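PDB 5K04: N-terminal acetyltransferase B complex subunit MDM20 from Candida albicans, which probably serves as the non-catalytic, helical-repeat subunit of the NatB complex, holding the NAT3 subunit for acetylation of protein N-termini. Local coordinates for residues A[495-498]-A[499-502]; A[474-477]-A[478-481]; A[464-467]-A[468-472]. One frame throughout, in Å; residues are numbered along the deposited sequence.

Overall arrangement
All three contacts are turns of two helices that follow each other in the chain: contact 3, then contact 2, on helix 456-485, and contact 1 on helix 489-503. Between centres, contacts 3 and 2 are about 14 Å apart, and their segments adjoin in sequence; the centre of contact 1 lies about 10 Å from that of contact 2 and about 15 Å from that of contact 3. Ile476 and Ile480 of contact 2 pack on Phe495 and Ser499 of contact 1, while Phe468 of contact 3 meets Met502. This helical hairpin belongs to an all-helical, TPR-related scaffold, and each contact also touches the NAT3 chain, consistent with the hairpin forming part of the surface that receives NAT3.

Contact 1 (A[495-498]-A[499-502]); sequences FINF and SKRM
Phe498 and Met502, one helical turn apart on helix 489-503, lie side by side and point the same way. The methyl CE of Met502 comes 3.8 Å from CZ of the Phe498 ring, meeting it obliquely. Its sulfur SD stands 5.4 Å from the ring centroid, 32° off the normal, a Met-aromatic contact. The chain bends at chi2 (-58°), so that past SD its methyl comes back to the ring. On another side of the helix, the aliphatic part of Lys500 runs beside Ile496, with CE 4.0 Å from Ile496 CG2; the same CE lies 4.1 Å from OD1 of Asn497. Arg501 lays its CG 3.2 Å from the carbonyl O of Asn497 before the chain bends at chi3 and leads its guanidinium away.

Behind these side chains runs alpha-helical bonding. Ser499 N donates to Phe495 O. Lys500 N bonds Ile496 O at 2.9 Å, almost straight, and Arg501 N bonds Asn497 O. Met502 N, close to the helix end, bonds Ser499 O at 2.9 Å, a tighter i to i+3 step, and reaches Phe498 O only weakly, at 3.1 Å and 125°.

The next shell holds the polar ends of Ser499 and Arg501. Ser499 OG bonds Tyr124 OH, while Arg501 pairs NE with Asn549 OD1 and NH1 with Glu10 of the NAT3 chain in a salt bridge. Ile476 of helix 456-485 packs against both Phe498 and Ser499. The chemistry is therefore divided: the Phe498 ring lies between helix 456-485 and NAT3, stacked on Phe13 and touching Val29 of that chain, and Met502 packs on Phe468 and helix 440-445, whereas Arg501, held within its own chain by the Asn549 amide, crosses to NAT3 through the Glu10 salt bridge.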
loop_
_atom_site.group_PDB
_atom_site.type_symbol
_atom_site.label_atom_id
_atom_site.label_comp_id
_atom_site.label_asym_id
_atom_site.label_seq_id
_atom_site.Cartn_x
_atom_site.Cartn_y
_atom_site.Cartn_z
ATOM N N PHE A 495 -7.554 2.802 -10.153
ATOM C CA PHE A 495 -6.287 3.431 -10.538
ATOM C C PHE A 495 -6.159 4.807 -9.899
ATOM O O PHE A 495 -5.118 5.158 -9.337
ATOM C CB PHE A 495 -6.176 3.577 -12.057
ATOM C CG PHE A 495 -6.117 2.282 -12.815
ATOM C CD1 PHE A 495 -5.900 1.077 -12.170
ATOM C CD2 PHE A 495 -6.275 2.283 -14.189
ATOM C CE1 PHE A 495 -5.847 -0.103 -12.883
ATOM C CE2 PHE A 495 -6.224 1.095 -14.912
ATOM C CZ PHE A 495 -6.012 -0.094 -14.257
ATOM N N ILE A 496 -7.225 5.602 -9.994
ATOM C CA ILE A 496 -7.209 6.968 -9.484
ATOM C C ILE A 496 -7.008 6.961 -7.977
ATOM O O ILE A 496 -6.158 7.689 -7.441
ATOM C CB ILE A 496 -8.508 7.681 -9.899
ATOM C CG1 ILE A 496 -8.541 7.865 -11.423
ATOM C CG2 ILE A 496 -8.673 9.001 -9.169
ATOM C CD1 ILE A 496 -9.921 8.230 -11.980
ATOM N N ASN A 497 -7.759 6.103 -7.275
ATOM C CA ASN A 497 -7.651 6.028 -5.817
ATOM C C ASN A 497 -6.289 5.509 -5.390
ATOM O O ASN A 497 -5.740 5.958 -4.375
ATOM C CB ASN A 497 -8.763 5.145 -5.245
ATOM C CG ASN A 497 -10.118 5.855 -5.233
ATOM O OD1 ASN A 497 -10.179 7.073 -5.162
ATOM N ND2 ASN A 497 -11.197 5.092 -5.292
ATOM N N PHE A 498 -5.741 4.552 -6.147
ATOM C CA PHE A 498 -4.386 4.077 -5.893
ATOM C C PHE A 498 -3.400 5.235 -5.950
ATOM O O PHE A 498 -2.599 5.435 -5.031
ATOM C CB PHE A 498 -4.014 2.999 -6.918
ATOM C CG PHE A 498 -2.740 2.250 -6.591
ATOM C CD1 PHE A 498 -1.516 2.698 -7.050
ATOM C CD2 PHE A 498 -2.770 1.090 -5.833
ATOM C CE1 PHE A 498 -0.344 2.010 -6.751
ATOM C CE2 PHE A 498 -1.596 0.395 -5.522
ATOM C CZ PHE A 498 -0.387 0.851 -5.984
ATOM N N SER A 499 -3.460 6.011 -7.039
ATOM C CA SER A 499 -2.620 7.195 -7.187
ATOM C C SER A 499 -2.788 8.142 -6.002
ATOM O O SER A 499 -1.801 8.518 -5.360
ATOM C CB SER A 499 -2.960 7.903 -8.503
ATOM O OG SER A 499 -2.112 8.998 -8.719
ATOM N N LYS A 500 -4.042 8.533 -5.698
ATOM C CA LYS A 500 -4.324 9.419 -4.557
ATOM C C LYS A 500 -3.703 8.911 -3.263
ATOM O O LYS A 500 -3.147 9.691 -2.480
ATOM C CB LYS A 500 -5.826 9.548 -4.327
ATOM C CG LYS A 500 -6.622 10.366 -5.308
ATOM C CD LYS A 500 -7.959 10.732 -4.666
ATOM C CE LYS A 500 -9.057 10.958 -5.688
ATOM N NZ LYS A 500 -10.306 11.460 -5.040
ATOM N N ARG A 501 -3.838 7.609 -2.994
ATOM C CA ARG A 501 -3.345 7.081 -1.733
ATOM C C ARG A 501 -1.824 7.090 -1.672
ATOM O O ARG A 501 -1.257 7.055 -0.575
ATOM C CB ARG A 501 -3.907 5.675 -1.512
ATOM C CG ARG A 501 -5.401 5.693 -1.159
ATOM C CD ARG A 501 -6.037 4.309 -1.154
ATOM N NE ARG A 501 -5.469 3.434 -0.130
ATOM C CZ ARG A 501 -5.922 2.213 0.157
ATOM N NH1 ARG A 501 -6.949 1.710 -0.512
ATOM N NH2 ARG A 501 -5.340 1.486 1.099
ATOM N N MET A 502 -1.162 7.153 -2.832
ATOM C CA MET A 502 0.291 7.072 -2.957
ATOM C C MET A 502 0.962 8.438 -2.969
ATOM O O MET A 502 2.166 8.531 -2.716
ATOM C CB MET A 502 0.660 6.312 -4.244
ATOM C CG MET A 502 0.653 4.790 -4.117
ATOM S SD MET A 502 1.736 4.131 -2.882
ATOM C CE MET A 502 2.069 2.580 -3.639
#

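Contact 2 (A[474-477]-A[478-481]); sequences QEIK and ESII
Gln474 begins this turn of helix 456-485 by accepting a hydrogen bond at its carbonyl O from Glu478 N, 3.2 Å away.

Glu475 follows with a carbonyl that serves two donors of one residue. Ser479 N approaches its O at 2.9 Å, tilted 18° from the carbonyl plane, and Ser479 OG reaches the same O at 2.8 Å from above that plane, 41° out of it. The serine can do this because OG is swung back beside its own backbone N (chi1 -59°), which faces the preceding turn. Its hydroxyl is also hydrogen-bonded to Ser33 OG of the NAT3 chain. The carboxylate of Glu475 bonds Asn28 ND2 and the backbone N of Ser30 in that chain.

Ile476 accepts from Ile480 N at 2.9 Å, and CG1 of Ile480 lies 3.2 Å from the same oxygen, Ile476 O. The CD1 of Ile476 meets Ser479 CB at 4.1 Å. Both isoleucines are buried against helix 489-503, where Ile480 touches Phe495.

Lys477 completes the series: its O takes Ile481 N at 3.0 Å, in the carbonyl plane. Its ammonium NZ stays 6.3 Å from Glu478 OE2, their charged atoms not in contact; OE1 of Glu478 is hydrogen-bonded to Gln482 NE2.

The result is an amphipathic alpha-helix with a serine side chain bonded back to the carbonyl four residues earlier, an arrangement common in helices; here it lies in a TPR-related helical scaffold, one face against the next helix and another against NAT3.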
loop_
_atom_site.group_PDB
_atom_site.type_symbol
_atom_site.label_atom_id
_atom_site.label_comp_id
_atom_site.label_asym_id
_atom_site.label_seq_id
_atom_site.Cartn_x
_atom_site.Cartn_y
_atom_site.Cartn_z
ATOM N N GLN A 474 4.959 7.558 -11.783
ATOM C CA GLN A 474 4.890 7.656 -13.240
ATOM C C GLN A 474 4.102 6.501 -13.853
ATOM O O GLN A 474 3.419 6.688 -14.866
ATOM C CB GLN A 474 6.294 7.713 -13.848
ATOM C CG GLN A 474 6.280 8.121 -15.337
ATOM C CD GLN A 474 5.422 9.385 -15.622
ATOM O OE1 GLN A 474 5.773 10.500 -15.216
ATOM N NE2 GLN A 474 4.294 9.196 -16.319
ATOM N N GLU A 475 4.192 5.303 -13.265
ATOM C CA GLU A 475 3.463 4.167 -13.818
ATOM C C GLU A 475 1.950 4.323 -13.625
ATOM O O GLU A 475 1.172 4.045 -14.548
ATOM C CB GLU A 475 3.984 2.863 -13.203
ATOM C CG GLU A 475 5.394 2.480 -13.700
ATOM C CD GLU A 475 5.935 1.154 -13.120
ATOM O OE1 GLU A 475 5.437 0.683 -12.069
ATOM O OE2 GLU A 475 6.857 0.584 -13.741
ATOM N N ILE A 476 1.505 4.805 -12.454
ATOM C CA ILE A 476 0.064 4.916 -12.231
ATOM C C ILE A 476 -0.540 6.047 -13.061
ATOM O O ILE A 476 -1.655 5.914 -13.579
ATOM C CB ILE A 476 -0.272 5.063 -10.737
ATOM C CG1 ILE A 476 -1.769 4.812 -10.565
ATOM C CG2 ILE A 476 0.100 6.437 -10.176
ATOM C CD1 ILE A 476 -2.160 3.384 -10.838
ATOM N N LYS A 477 0.191 7.151 -13.240
ATOM C CA LYS A 477 -0.280 8.205 -14.135
ATOM C C LYS A 477 -0.555 7.644 -15.523
ATOM O O LYS A 477 -1.637 7.853 -16.085
ATOM C CB LYS A 477 0.745 9.341 -14.189
ATOM C CG LYS A 477 0.458 10.447 -15.220
ATOM C CD LYS A 477 0.953 11.782 -14.707
ATOM C CE LYS A 477 0.797 12.896 -15.746
ATOM N NZ LYS A 477 1.657 12.655 -16.936
ATOM N N GLU A 478 0.416 6.907 -16.081
ATOM C CA GLU A 478 0.250 6.301 -17.407
ATOM C C GLU A 478 -0.902 5.291 -17.427
ATOM O O GLU A 478 -1.669 5.231 -18.390
ATOM C CB GLU A 478 1.564 5.637 -17.838
ATOM C CG GLU A 478 1.559 5.024 -19.256
ATOM C CD GLU A 478 1.440 6.056 -20.403
ATOM O OE1 GLU A 478 1.270 5.637 -21.566
ATOM O OE2 GLU A 478 1.522 7.274 -20.140
ATOM N N SER A 479 -1.043 4.504 -16.359
ATOM C CA SER A 479 -2.178 3.590 -16.228
ATOM C C SER A 479 -3.515 4.331 -16.314
ATOM O O SER A 479 -4.456 3.859 -16.968
ATOM C CB SER A 479 -2.063 2.830 -14.898
ATOM O OG SER A 479 -0.844 2.108 -14.837
ATOM N N ILE A 480 -3.614 5.495 -15.659
ATOM C CA ILE A 480 -4.832 6.301 -15.724
ATOM C C ILE A 480 -5.087 6.801 -17.143
ATOM O O ILE A 480 -6.228 6.809 -17.618
ATOM C CB ILE A 480 -4.744 7.469 -14.725
ATOM C CG1 ILE A 480 -4.718 6.935 -13.287
ATOM C CG2 ILE A 480 -5.901 8.429 -14.945
ATOM C CD1 ILE A 480 -4.473 7.998 -12.245
ATOM N N ILE A 481 -4.030 7.209 -17.845
ATOM C CA ILE A 481 -4.178 7.713 -19.211
ATOM C C ILE A 481 -4.625 6.597 -20.140
ATOM O O ILE A 481 -5.545 6.762 -20.953
ATOM C CB ILE A 481 -2.857 8.352 -19.688
ATOM C CG1 ILE A 481 -2.587 9.662 -18.937
ATOM C CG2 ILE A 481 -2.859 8.586 -21.196
ATOM C CD1 ILE A 481 -1.297 10.372 -19.356
#

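Contact 3 (A[464-467]-A[468-472]); sequences DIYR and FYLTS
Tyr466 and Leu470 meet on an amphipathic alpha-helix, 456-485, part of the TPR-related helical scaffold of this subunit.

Apolar contacts come first. The two side chains cross obliquely, with Leu470 CG 3.5 Å from CE2 of the tyrosine ring and CD2 reaching toward its hydroxyl end. With CG opposite the backbone N (chi1 -177°), the Tyr466 ring is carried along the helix toward Leu470. Ile465 and Tyr469 instead run side by side, CG2 of the isoleucine 3.9 Å from CE2 of the tyrosine. The Tyr469 ring is also confined within the helix: Tyr466 CA sits at its edge, in plane, and Phe468 CE2 stands 3.5 Å above one face, over the centre.

These aromatic groups join separate helices. Tyr466 meets Phe531 of helix 525-537 edge-to-face, Tyr469 packs on helix 506-521, and Phe468 reaches helix 440-445. The hydroxyl of the buried Tyr469 is hydrogen-bonded to Glu443 OE1.

Among the backbone bonds, Leu470 N donates to Tyr466 O at 3.0 Å and Phe468 N to Asp464 O at 3.2 Å. Tyr469 N to Ile465 O is weak, at 3.3 Å; CD2 of the Tyr469 ring lies just as near that oxygen.

A side-chain hydroxyl adds to the pattern one turn on, where Thr471 packs on Asn28 of the NAT3 chain. Arg467 O is gripped twice by this threonine, by N at 2.9 Å and by OG1 at 3.0 Å, the two donors arriving from opposite faces of the carbonyl plane.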
loop_
_atom_site.group_PDB
_atom_site.type_symbol
_atom_site.label_atom_id
_atom_site.label_comp_id
_atom_site.label_asym_id
_atom_site.label_seq_id
_atom_site.Cartn_x
_atom_site.Cartn_y
_atom_site.Cartn_z
ATOM N N ASP A 464 16.791 3.811 -2.690
ATOM C CA ASP A 464 16.213 2.809 -3.578
ATOM C C ASP A 464 14.710 2.689 -3.356
ATOM O O ASP A 464 13.934 2.576 -4.314
ATOM C CB ASP A 464 16.912 1.469 -3.349
ATOM C CG ASP A 464 16.641 0.480 -4.450
ATOM O OD1 ASP A 464 17.078 0.737 -5.596
ATOM O OD2 ASP A 464 15.992 -0.554 -4.167
ATOM N N ILE A 465 14.284 2.742 -2.094
ATOM C CA ILE A 465 12.865 2.774 -1.771
ATOM C C ILE A 465 12.208 4.019 -2.359
ATOM O O ILE A 465 11.107 3.948 -2.919
ATOM C CB ILE A 465 12.682 2.681 -0.244
ATOM C CG1 ILE A 465 13.142 1.312 0.249
ATOM C CG2 ILE A 465 11.245 2.894 0.149
ATOM C CD1 ILE A 465 13.013 1.102 1.724
ATOM N N TYR A 466 12.879 5.175 -2.258
ATOM C CA TYR A 466 12.334 6.395 -2.854
ATOM C C TYR A 466 12.208 6.283 -4.374
ATOM O O TYR A 466 11.266 6.835 -4.958
ATOM C CB TYR A 466 13.188 7.618 -2.499
ATOM C CG TYR A 466 12.551 8.866 -3.058
ATOM C CD1 TYR A 466 11.472 9.464 -2.413
ATOM C CD2 TYR A 466 12.987 9.423 -4.254
ATOM C CE1 TYR A 466 10.841 10.601 -2.940
ATOM C CE2 TYR A 466 12.368 10.559 -4.789
ATOM C CZ TYR A 466 11.296 11.142 -4.130
ATOM O OH TYR A 466 10.674 12.258 -4.667
ATOM N N ARG A 467 13.140 5.577 -5.036
ATOM C CA ARG A 467 13.032 5.399 -6.486
ATOM C C ARG A 467 11.828 4.545 -6.868
ATOM O O ARG A 467 11.277 4.717 -7.960
ATOM C CB ARG A 467 14.325 4.803 -7.053
ATOM C CG ARG A 467 15.489 5.794 -7.026
ATOM C CD ARG A 467 16.749 5.232 -7.658
ATOM N NE ARG A 467 17.862 6.182 -7.564
ATOM C CZ ARG A 467 18.968 5.971 -6.857
ATOM N NH1 ARG A 467 19.110 4.832 -6.191
ATOM N NH2 ARG A 467 19.927 6.893 -6.819
ATOM N N PHE A 468 11.407 3.626 -5.990
ATOM C CA PHE A 468 10.143 2.929 -6.200
ATOM C C PHE A 468 8.994 3.930 -6.243
ATOM O O PHE A 468 8.138 3.872 -7.130
ATOM C CB PHE A 468 9.910 1.882 -5.092
ATOM C CG PHE A 468 8.481 1.846 -4.595
ATOM C CD1 PHE A 468 7.464 1.330 -5.394
ATOM C CD2 PHE A 468 8.154 2.349 -3.345
ATOM C CE1 PHE A 468 6.152 1.322 -4.960
ATOM C CE2 PHE A 468 6.836 2.339 -2.900
ATOM C CZ PHE A 468 5.831 1.832 -3.710
ATOM N N TYR A 469 8.978 4.870 -5.288
ATOM C CA TYR A 469 7.959 5.920 -5.267
ATOM C C TYR A 469 7.969 6.744 -6.554
ATOM O O TYR A 469 6.906 7.063 -7.104
ATOM C CB TYR A 469 8.163 6.811 -4.033
ATOM C CG TYR A 469 7.668 6.176 -2.742
ATOM C CD1 TYR A 469 6.310 6.095 -2.476
ATOM C CD2 TYR A 469 8.548 5.659 -1.798
ATOM C CE1 TYR A 469 5.827 5.530 -1.317
ATOM C CE2 TYR A 469 8.065 5.073 -0.605
ATOM C CZ TYR A 469 6.693 5.018 -0.384
ATOM O OH TYR A 469 6.149 4.451 0.748
ATOM N N LEU A 470 9.159 7.089 -7.056
ATOM C CA LEU A 470 9.250 7.809 -8.326
ATOM C C LEU A 470 8.691 6.979 -9.475
ATOM O O LEU A 470 8.005 7.503 -10.359
ATOM C CB LEU A 470 10.706 8.162 -8.614
ATOM C CG LEU A 470 11.370 9.302 -7.863
ATOM C CD1 LEU A 470 12.843 9.413 -8.286
ATOM C CD2 LEU A 470 10.623 10.582 -8.175
ATOM N N THR A 471 8.988 5.675 -9.473
ATOM C CA THR A 471 8.543 4.768 -10.528
ATOM C C THR A 471 7.027 4.548 -10.484
ATOM O O THR A 471 6.351 4.581 -11.520
ATOM C CB THR A 471 9.301 3.448 -10.377
ATOM O OG1 THR A 471 10.688 3.676 -10.663
ATOM C CG2 THR A 471 8.742 2.362 -11.302
ATOM N N SER A 472 6.485 4.327 -9.288
ATOM C CA SER A 472 5.053 4.102 -9.128
ATOM C C SER A 472 4.248 5.332 -9.537
ATOM O O SER A 472 3.225 5.211 -10.222
ATOM C CB SER A 472 4.759 3.711 -7.677
ATOM O OG SER A 472 3.366 3.560 -7.470
#